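Local coordinates for DltD domain-containing protein (Beauveria bassiana, PDB 7D78) that probably acts as a polyketide thioesterase that releases its substrate by ring closure, forming medium-ring lactones, at residues M155-Y163 with S270-A278; I54-C62 with W131-S140. All coordinates share one frame; numbering follows the deposited sequence. Where two conformers were deposited one is given.

Contact 1 of 2, residues M155-Y163 with S270-A278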
loop_
_atom_site.group_PDB
_atom_site.type_symbol
_atom_site.label_atom_id
_atom_site.label_comp_id
_atom_site.label_asym_id
_atom_site.label_seq_id
_atom_site.Cartn_x
_atom_site.Cartn_y
_atom_site.Cartn_z
ATOM N N MET A 155 -1.281 -9.925 -18.898
ATOM C CA MET A 155 -1.509 -8.499 -18.716
ATOM C C MET A 155 -1.799 -7.875 -20.071
ATOM O O MET A 155 -0.972 -7.948 -20.990
ATOM C CB MET A 155 -0.303 -7.819 -18.075
ATOM C CG MET A 155 -0.050 -8.216 -16.630
ATOM S SD MET A 155 1.288 -7.236 -15.935
ATOM C CE MET A 155 2.706 -7.946 -16.757
ATOM N N VAL A 156 -2.962 -7.253 -20.190
ATOM C CA VAL A 156 -3.330 -6.509 -21.385
ATOM C C VAL A 156 -3.230 -5.027 -21.059
ATOM O O VAL A 156 -3.856 -4.555 -20.102
ATOM C CB VAL A 156 -4.737 -6.889 -21.866
ATOM C CG1 VAL A 156 -5.124 -6.073 -23.101
ATOM C CG2 VAL A 156 -4.794 -8.377 -22.138
ATOM N N CYS A 157 -2.431 -4.306 -21.848
ATOM C CA CYS A 157 -2.173 -2.873 -21.716
ATOM C C CYS A 157 -2.049 -2.424 -20.250
ATOM O O CYS A 157 -2.758 -1.511 -19.819
ATOM C CB CYS A 157 -3.234 -2.055 -22.448
ATOM S SG CYS A 157 -4.960 -2.277 -21.878
ATOM N N PRO A 158 -1.158 -3.042 -19.474
ATOM C CA PRO A 158 -1.027 -2.639 -18.066
ATOM C C PRO A 158 -0.632 -1.173 -17.937
ATOM O O PRO A 158 0.165 -0.654 -18.719
ATOM C CB PRO A 158 0.076 -3.561 -17.533
ATOM C CG PRO A 158 0.861 -3.954 -18.743
ATOM C CD PRO A 158 -0.154 -4.053 -19.850
ATOM N N ILE A 159 -1.210 -0.501 -16.933
ATOM C CA ILE A 159 -0.864 0.871 -16.584
ATOM C C ILE A 159 0.079 0.834 -15.385
ATOM O O ILE A 159 -0.241 0.234 -14.352
ATOM C CB ILE A 159 -2.105 1.715 -16.256
ATOM C CG1 ILE A 159 -2.977 1.944 -17.491
ATOM C CG2 ILE A 159 -1.655 3.090 -15.810
ATOM C CD1 ILE A 159 -4.276 2.718 -17.165
ATOM N N LEU A 160 1.229 1.505 -15.501
ATOM C CA LEU A 160 2.288 1.369 -14.515
ATOM C C LEU A 160 2.698 2.665 -13.832
ATOM O O LEU A 160 3.565 2.632 -12.946
ATOM C CB LEU A 160 3.520 0.724 -15.165
ATOM C CG LEU A 160 3.260 -0.658 -15.762
ATOM C CD1 LEU A 160 4.383 -1.022 -16.731
ATOM C CD2 LEU A 160 3.155 -1.694 -14.652
ATOM N N SER A 161 2.111 3.798 -14.203
ATOM C CA SER A 161 2.368 5.065 -13.530
ATOM C C SER A 161 1.089 5.892 -13.594
ATOM O O SER A 161 0.206 5.628 -14.418
ATOM C CB SER A 161 3.538 5.829 -14.167
ATOM O OG SER A 161 3.260 6.109 -15.530
ATOM N N PHE A 162 0.998 6.899 -12.717
ATOM C CA PHE A 162 -0.280 7.587 -12.519
ATOM C C PHE A 162 -0.162 9.096 -12.341
ATOM O O PHE A 162 -1.017 9.839 -12.831
ATOM C CB PHE A 162 -1.003 6.958 -11.325
ATOM C CG PHE A 162 -1.235 5.490 -11.507
ATOM C CD1 PHE A 162 -2.317 5.041 -12.262
ATOM C CD2 PHE A 162 -0.321 4.566 -11.023
ATOM C CE1 PHE A 162 -2.518 3.690 -12.489
ATOM C CE2 PHE A 162 -0.510 3.211 -11.240
ATOM C CZ PHE A 162 -1.614 2.773 -11.970
ATOM N N TYR A 163 0.870 9.556 -11.641
ATOM C CA TYR A 163 1.030 10.969 -11.332
ATOM C C TYR A 163 1.891 11.660 -12.383
ATOM O O TYR A 163 2.949 11.152 -12.759
ATOM C CB TYR A 163 1.676 11.137 -9.955
ATOM C CG TYR A 163 0.695 11.128 -8.808
ATOM C CD1 TYR A 163 0.197 9.931 -8.295
ATOM C CD2 TYR A 163 0.272 12.323 -8.227
ATOM C CE1 TYR A 163 -0.705 9.927 -7.235
ATOM C CE2 TYR A 163 -0.612 12.331 -7.167
ATOM C CZ TYR A 163 -1.100 11.131 -6.673
ATOM O OH TYR A 163 -1.988 11.160 -5.626
ATOM N N SER A 270 -1.468 4.355 -21.529
ATOM C CA SER A 270 -0.312 3.771 -20.855
ATOM C C SER A 270 0.827 3.727 -21.860
ATOM O O SER A 270 0.751 2.963 -22.841
ATOM C CB SER A 270 -0.638 2.373 -20.332
ATOM O OG SER A 270 0.517 1.733 -19.813
ATOM N N PRO A 271 1.876 4.525 -21.686
ATOM C CA PRO A 271 2.960 4.576 -22.688
ATOM C C PRO A 271 3.486 3.191 -23.016
ATOM O O PRO A 271 3.921 2.451 -22.115
ATOM C CB PRO A 271 4.026 5.430 -21.995
ATOM C CG PRO A 271 3.221 6.349 -21.114
ATOM C CD PRO A 271 2.054 5.526 -20.620
ATOM N N PRO A 272 3.427 2.788 -24.292
ATOM C CA PRO A 272 3.982 1.476 -24.674
ATOM C C PRO A 272 5.413 1.250 -24.215
ATOM O O PRO A 272 5.748 0.123 -23.832
ATOM C CB PRO A 272 3.858 1.486 -26.208
ATOM C CG PRO A 272 2.663 2.342 -26.470
ATOM C CD PRO A 272 2.705 3.430 -25.409
ATOM N N GLU A 273 6.272 2.274 -24.223
ATOM C CA GLU A 273 7.642 2.032 -23.779
ATOM C C GLU A 273 7.713 1.759 -22.282
ATOM O O GLU A 273 8.639 1.082 -21.826
ATOM C CB GLU A 273 8.550 3.206 -24.148
ATOM C CG GLU A 273 10.015 2.803 -24.384
ATOM C CD GLU A 273 10.253 2.117 -25.733
ATOM O OE1 GLU A 273 9.409 2.261 -26.649
ATOM O OE2 GLU A 273 11.300 1.442 -25.878
ATOM N N GLU A 274 6.754 2.274 -21.502
ATOM C CA GLU A 274 6.683 1.921 -20.086
ATOM C C GLU A 274 6.297 0.459 -19.909
ATOM O O GLU A 274 6.844 -0.243 -19.045
ATOM C CB GLU A 274 5.677 2.822 -19.360
ATOM C CG GLU A 274 5.955 2.995 -17.883
ATOM C CD GLU A 274 5.126 4.114 -17.251
ATOM O OE1 GLU A 274 3.992 4.353 -17.710
ATOM O OE2 GLU A 274 5.614 4.755 -16.299
ATOM N N GLN A 275 5.339 -0.009 -20.714
ATOM C CA GLN A 275 4.960 -1.417 -20.685
ATOM C C GLN A 275 6.130 -2.299 -21.102
ATOM O O GLN A 275 6.439 -3.292 -20.438
ATOM C CB GLN A 275 3.748 -1.649 -21.591
ATOM C CG GLN A 275 2.552 -0.723 -21.310
ATOM C CD GLN A 275 1.363 -1.014 -22.197
ATOM O OE1 GLN A 275 1.100 -2.170 -22.540
ATOM N NE2 GLN A 275 0.635 0.031 -22.580
ATOM N N LYS A 276 6.811 -1.927 -22.189
ATOM C CA LYS A 276 7.953 -2.706 -22.660
ATOM C C LYS A 276 9.080 -2.737 -21.630
ATOM O O LYS A 276 9.739 -3.770 -21.443
ATOM C CB LYS A 276 8.457 -2.125 -23.977
ATOM C CG LYS A 276 7.567 -2.426 -25.161
ATOM C CD LYS A 276 7.804 -1.442 -26.301
ATOM C CE LYS A 276 7.069 -1.882 -27.560
ATOM N NZ LYS A 276 7.044 -0.826 -28.621
ATOM N N ALA A 277 9.331 -1.608 -20.968
ATOM C CA ALA A 277 10.404 -1.566 -19.979
ATOM C C ALA A 277 10.154 -2.567 -18.857
ATOM O O ALA A 277 11.077 -3.263 -18.418
ATOM C CB ALA A 277 10.547 -0.148 -19.424
ATOM N N ALA A 278 8.907 -2.661 -18.383
ATOM C CA ALA A 278 8.597 -3.654 -17.361
ATOM C C ALA A 278 8.751 -5.064 -17.911
ATOM O O ALA A 278 9.335 -5.931 -17.250
ATOM C CB ALA A 278 7.181 -3.438 -16.816
HETATM O O HOH W 1 1.829 2.826 -17.702
#

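Contact 2 of 2, residues I54-C62 with W131-S140. With GOL (glycerol), chain D.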
loop_
_atom_site.group_PDB
_atom_site.type_symbol
_atom_site.label_atom_id
_atom_site.label_comp_id
_atom_site.label_asym_id
_atom_site.label_seq_id
_atom_site.Cartn_x
_atom_site.Cartn_y
_atom_site.Cartn_z
ATOM N N ILE A 54 -9.537 -19.177 -15.611
ATOM C CA ILE A 54 -8.940 -17.865 -15.835
ATOM C C ILE A 54 -9.774 -16.851 -15.068
ATOM O O ILE A 54 -10.980 -16.738 -15.305
ATOM C CB ILE A 54 -8.891 -17.501 -17.328
ATOM C CG1 ILE A 54 -8.118 -18.555 -18.130
ATOM C CG2 ILE A 54 -8.320 -16.106 -17.511
ATOM C CD1 ILE A 54 -8.310 -18.405 -19.636
ATOM N N ILE A 55 -9.141 -16.122 -14.150
ATOM C CA ILE A 55 -9.808 -15.071 -13.380
ATOM C C ILE A 55 -9.434 -13.733 -14.001
ATOM O O ILE A 55 -8.249 -13.381 -14.049
ATOM C CB ILE A 55 -9.411 -15.118 -11.895
ATOM C CG1 ILE A 55 -9.928 -16.395 -11.230
ATOM C CG2 ILE A 55 -9.945 -13.870 -11.152
ATOM C CD1 ILE A 55 -9.118 -16.799 -9.973
ATOM N N MET A 56 -10.433 -12.990 -14.482
ATOM C CA MET A 56 -10.225 -11.760 -15.243
ATOM C C MET A 56 -10.571 -10.549 -14.381
ATOM O O MET A 56 -11.708 -10.424 -13.915
ATOM C CB MET A 56 -11.083 -11.753 -16.515
ATOM C CG MET A 56 -10.786 -12.903 -17.484
ATOM S SD MET A 56 -11.950 -12.946 -18.870
ATOM C CE MET A 56 -11.449 -11.494 -19.790
ATOM N N THR A 57 -9.603 -9.643 -14.211
ATOM C CA THR A 57 -9.812 -8.408 -13.455
ATOM C C THR A 57 -10.009 -7.242 -14.416
ATOM O O THR A 57 -9.126 -6.986 -15.249
ATOM C CB THR A 57 -8.624 -8.128 -12.533
ATOM O OG1 THR A 57 -8.520 -9.159 -11.534
ATOM C CG2 THR A 57 -8.815 -6.788 -11.817
ATOM N N PRO A 58 -11.112 -6.498 -14.325
ATOM C CA PRO A 58 -11.323 -5.353 -15.220
ATOM C C PRO A 58 -10.396 -4.183 -14.909
ATOM O O PRO A 58 -9.684 -4.145 -13.906
ATOM C CB PRO A 58 -12.785 -4.956 -14.967
ATOM C CG PRO A 58 -13.397 -6.104 -14.217
ATOM C CD PRO A 58 -12.258 -6.717 -13.431
ATOM N N GLY A 59 -10.457 -3.189 -15.792
ATOM C CA GLY A 59 -9.681 -1.975 -15.652
ATOM C C GLY A 59 -10.245 -1.007 -14.623
ATOM O O GLY A 59 -11.161 -1.307 -13.855
ATOM N N PHE A 60 -9.673 0.196 -14.633
ATOM C CA PHE A 60 -9.861 1.210 -13.600
ATOM C C PHE A 60 -11.315 1.652 -13.502
ATOM O O PHE A 60 -11.838 2.287 -14.421
ATOM C CB PHE A 60 -8.939 2.394 -13.900
ATOM C CG PHE A 60 -8.888 3.443 -12.816
ATOM C CD1 PHE A 60 -8.139 3.237 -11.658
ATOM C CD2 PHE A 60 -9.526 4.655 -12.986
ATOM C CE1 PHE A 60 -8.055 4.220 -10.678
ATOM C CE2 PHE A 60 -9.447 5.645 -12.011
ATOM C CZ PHE A 60 -8.714 5.425 -10.858
ATOM N N ASN A 61 -11.983 1.308 -12.403
ATOM C CA ASN A 61 -13.391 1.635 -12.157
ATOM C C ASN A 61 -14.337 0.962 -13.143
ATOM O O ASN A 61 -15.515 1.334 -13.208
ATOM C CB ASN A 61 -13.651 3.154 -12.175
ATOM C CG ASN A 61 -14.809 3.555 -11.267
ATOM O OD1 ASN A 61 -14.999 2.963 -10.199
ATOM N ND2 ASN A 61 -15.593 4.550 -11.686
ATOM N N CYS A 62 -13.867 -0.017 -13.914
ATOM C CA CYS A 62 -14.714 -0.693 -14.887
ATOM C C CYS A 62 -15.489 -1.830 -14.240
ATOM O O CYS A 62 -15.056 -2.413 -13.238
ATOM C CB CYS A 62 -13.881 -1.233 -16.050
ATOM S SG CYS A 62 -13.041 0.102 -16.925
ATOM N N TRP A 131 -5.690 -12.968 -15.255
ATOM C CA TRP A 131 -5.806 -12.189 -16.480
ATOM C C TRP A 131 -6.309 -10.812 -16.081
ATOM O O TRP A 131 -7.229 -10.701 -15.268
ATOM C CB TRP A 131 -6.787 -12.883 -17.443
ATOM C CG TRP A 131 -6.946 -12.305 -18.830
ATOM C CD1 TRP A 131 -6.471 -12.842 -19.997
ATOM C CD2 TRP A 131 -7.679 -11.127 -19.201
ATOM N NE1 TRP A 131 -6.845 -12.063 -21.064
ATOM C CE2 TRP A 131 -7.588 -11.004 -20.604
ATOM C CE3 TRP A 131 -8.393 -10.157 -18.482
ATOM C CZ2 TRP A 131 -8.179 -9.947 -21.306
ATOM C CZ3 TRP A 131 -8.987 -9.100 -19.187
ATOM C CH2 TRP A 131 -8.876 -9.012 -20.581
ATOM N N GLY A 132 -5.709 -9.770 -16.625
ATOM C CA GLY A 132 -6.125 -8.424 -16.267
ATOM C C GLY A 132 -5.956 -7.474 -17.425
ATOM O O GLY A 132 -5.000 -7.577 -18.201
ATOM N N MET A 133 -6.884 -6.525 -17.534
ATOM C CA MET A 133 -6.818 -5.492 -18.555
ATOM C C MET A 133 -6.556 -4.135 -17.920
ATOM O O MET A 133 -7.201 -3.774 -16.930
ATOM C CB MET A 133 -8.106 -5.423 -19.371
ATOM C CG MET A 133 -8.050 -4.342 -20.446
ATOM S SD MET A 133 -9.152 -4.765 -21.786
ATOM C CE MET A 133 -8.995 -3.307 -22.826
ATOM N N SER A 134 -5.621 -3.385 -18.502
ATOM C CA SER A 134 -5.361 -1.997 -18.110
ATOM C C SER A 134 -4.896 -2.021 -16.656
ATOM O O SER A 134 -4.025 -2.843 -16.323
ATOM C CB SER A 134 -6.605 -1.159 -18.396
ATOM O OG SER A 134 -6.388 0.205 -18.077
ATOM N N PHE A 135 -5.423 -1.154 -15.788
ATOM C CA PHE A 135 -5.215 -1.176 -14.342
ATOM C C PHE A 135 -5.322 -2.589 -13.759
ATOM O O PHE A 135 -4.536 -2.969 -12.879
ATOM C CB PHE A 135 -6.247 -0.230 -13.702
ATOM C CG PHE A 135 -5.950 0.163 -12.286
ATOM C CD1 PHE A 135 -5.134 1.249 -12.018
ATOM C CD2 PHE A 135 -6.554 -0.501 -11.223
ATOM C CE1 PHE A 135 -4.876 1.639 -10.708
ATOM C CE2 PHE A 135 -6.294 -0.120 -9.905
ATOM C CZ PHE A 135 -5.453 0.949 -9.650
ATOM N N GLY A 136 -6.283 -3.381 -14.252
ATOM C CA GLY A 136 -6.468 -4.729 -13.735
ATOM C C GLY A 136 -5.332 -5.684 -14.066
ATOM O O GLY A 136 -5.096 -6.651 -13.331
ATOM N N GLY A 137 -4.640 -5.461 -15.184
ATOM C CA GLY A 137 -3.455 -6.261 -15.462
ATOM C C GLY A 137 -2.351 -6.013 -14.453
ATOM O O GLY A 137 -1.667 -6.947 -14.017
ATOM N N THR A 138 -2.174 -4.750 -14.054
ATOM C CA THR A 138 -1.156 -4.418 -13.064
ATOM C C THR A 138 -1.533 -4.974 -11.694
ATOM O O THR A 138 -0.679 -5.507 -10.978
ATOM C CB THR A 138 -0.971 -2.898 -13.023
ATOM O OG1 THR A 138 -0.809 -2.411 -14.362
ATOM C CG2 THR A 138 0.252 -2.502 -12.196
ATOM N N VAL A 139 -2.812 -4.872 -11.330
ATOM C CA VAL A 139 -3.304 -5.465 -10.085
ATOM C C VAL A 139 -3.054 -6.967 -10.087
ATOM O O VAL A 139 -2.623 -7.547 -9.080
ATOM C CB VAL A 139 -4.805 -5.150 -9.906
ATOM C CG1 VAL A 139 -5.426 -6.058 -8.829
ATOM C CG2 VAL A 139 -5.020 -3.680 -9.554
ATOM N N SER A 140 -3.330 -7.622 -11.221
ATOM C CA SER A 140 -3.162 -9.067 -11.297
ATOM C C SER A 140 -1.703 -9.466 -11.088
ATOM O O SER A 140 -1.416 -10.499 -10.474
ATOM C CB SER A 140 -3.665 -9.594 -12.648
ATOM O OG SER A 140 -5.044 -9.338 -12.847
HETATM C C1 GOL D . -9.170 1.437 -19.310
HETATM O O1 GOL D . -10.174 0.514 -18.959
HETATM C C2 GOL D . -8.635 2.156 -18.075
HETATM O O2 GOL D . -8.492 1.281 -16.974
HETATM C C3 GOL D . -9.513 3.334 -17.705
HETATM O O3 GOL D . -8.645 4.259 -17.094
HETATM O O HOH W 2 -7.098 -11.273 -12.484
#

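Contact 1 of 2, residues M155-Y163 with S270-A278
The amide oxygen of Gln275 rests on the backbone of Cys157, OE1 lying 3.4 Å from Cys157 CA, and also meets the ring of Pro158 at CD, 3.5 Å from OE1. Beyond CG the glutamine chain is extended, and its amide is gripped at both ends: OE1 accepts a hydrogen bond from Thr263, while NE2 donates to Asp267 and to Ser270 O, 2.9 Å from NE2. Ser270 O lies nearly in the amide plane, although NE2 approaches it from above the plane of that carbonyl. These bonds should keep the amide from flipping.

At Pro158 the carbonyl oxygen is the acceptor for Ser270 OG, 2.6 Å away, with the hydroxyl tilted 22° from the carbonyl plane. The serine reaches it because OG points opposite its own backbone N (chi1 173°). In this alpha/beta hydrolase fold, the contact joins the loop leaving strand 150-156 to the start of helix 272-281, just beyond Asp267, the probable acid of a Ser-His-Asp triad; Asp267 also accepts a bond from Ser270 N.

Ile159 lies alongside the same serine, its CG1 3.7 Å from Ser270 CB. Leu160 then turns CD1 onto the helix, where it meets Ala278 CB at 3.7 Å and flanks the carbonyl of Glu274. Its backbone N donates to a water at 2.6 Å from that N, and the water donates in turn to Ser270 OG and Glu274 OE1, tying loop, serine and glutamate together.

Ser161 OG, set between its backbone N and carbonyl carbon (chi1 60°), donates to the syn lone pair of Glu274 OE2, 2.8 Å away. Lys248 forms a salt bridge to that same oxygen, so OE2 is shared between a hydroxyl and an ammonium group while OE1 takes the water.

Contact 2 of 2, residues I54-C62 with W131-S140
Met56 lays its methyl over one face of the Trp131 indole, CE standing 3.5 Å from the centroid of the six-membered ring and only 11° off the ring normal. A bend at chi3 (71°) folds CE onto the ring, while SD stays above the same face, 4.8 Å from that centroid, in a Met-aromatic contact. Ile54 CG2 packs on Trp131 CB at 3.6 Å, and Phe75 of helix 68-77 meets the indole edge-to-face. Replacing Trp131 by alanine would take away the indole and would probably leave the Met56 methyl without its aromatic partner and open a gap beside Phe75.

Farther along, two rings meet: the edge of Phe60 is turned to the face of Phe135 in a T-shaped stack, centroids 5.0 Å apart and planes at 67°, with Phe60 CD1 over the ring centre. Between these two contacts, Thr57 CG2 sits 3.7 Å from Gly136 CA, where a side chain would collide with the carbonyls of Thr57 and Pro58.

Three backbone hydrogen bonds join 54-57 to 131-133, neighbouring parallel strands of the sheet. Beyond them, glycerol O2 accepts from Phe60 N (2.8 Å from that N) and hydrogen-bonds Ser134 OG, 2.6 Å from O2; Ser134 OG also bonds His296. The tight strand-to-helix turn through Gly132, Ser134 and Gly136, with positive phi at the serine, fits the nucleophile elbow of alpha/beta hydrolases, and Phe60 N is placed as a probable oxyanion-hole donor.

Contacts 1 and 2 follow one another along the chain and meet at neighbouring strands, 127-133 and 150-156, their centres about 13 Å apart. Two probable hydrogen bonds join them: Ser134 N lies 2.7 Å from Val156 O, and Thr138 OG1 lies 2.7 Å from Ile159 O. Contact 2 supplies Ser134, the probable nucleophile; contact 1 braces Asp267 through Ser270 and Gln275, and its Cys157 touches His296, so each contact adjoins part of the putative triad. Ile159 reaches across to the elbow, CD1 3.4 Å from Ser134 OG, and its side chain comes within about 4 Å of the glycerol, which probably marks the substrate pocket.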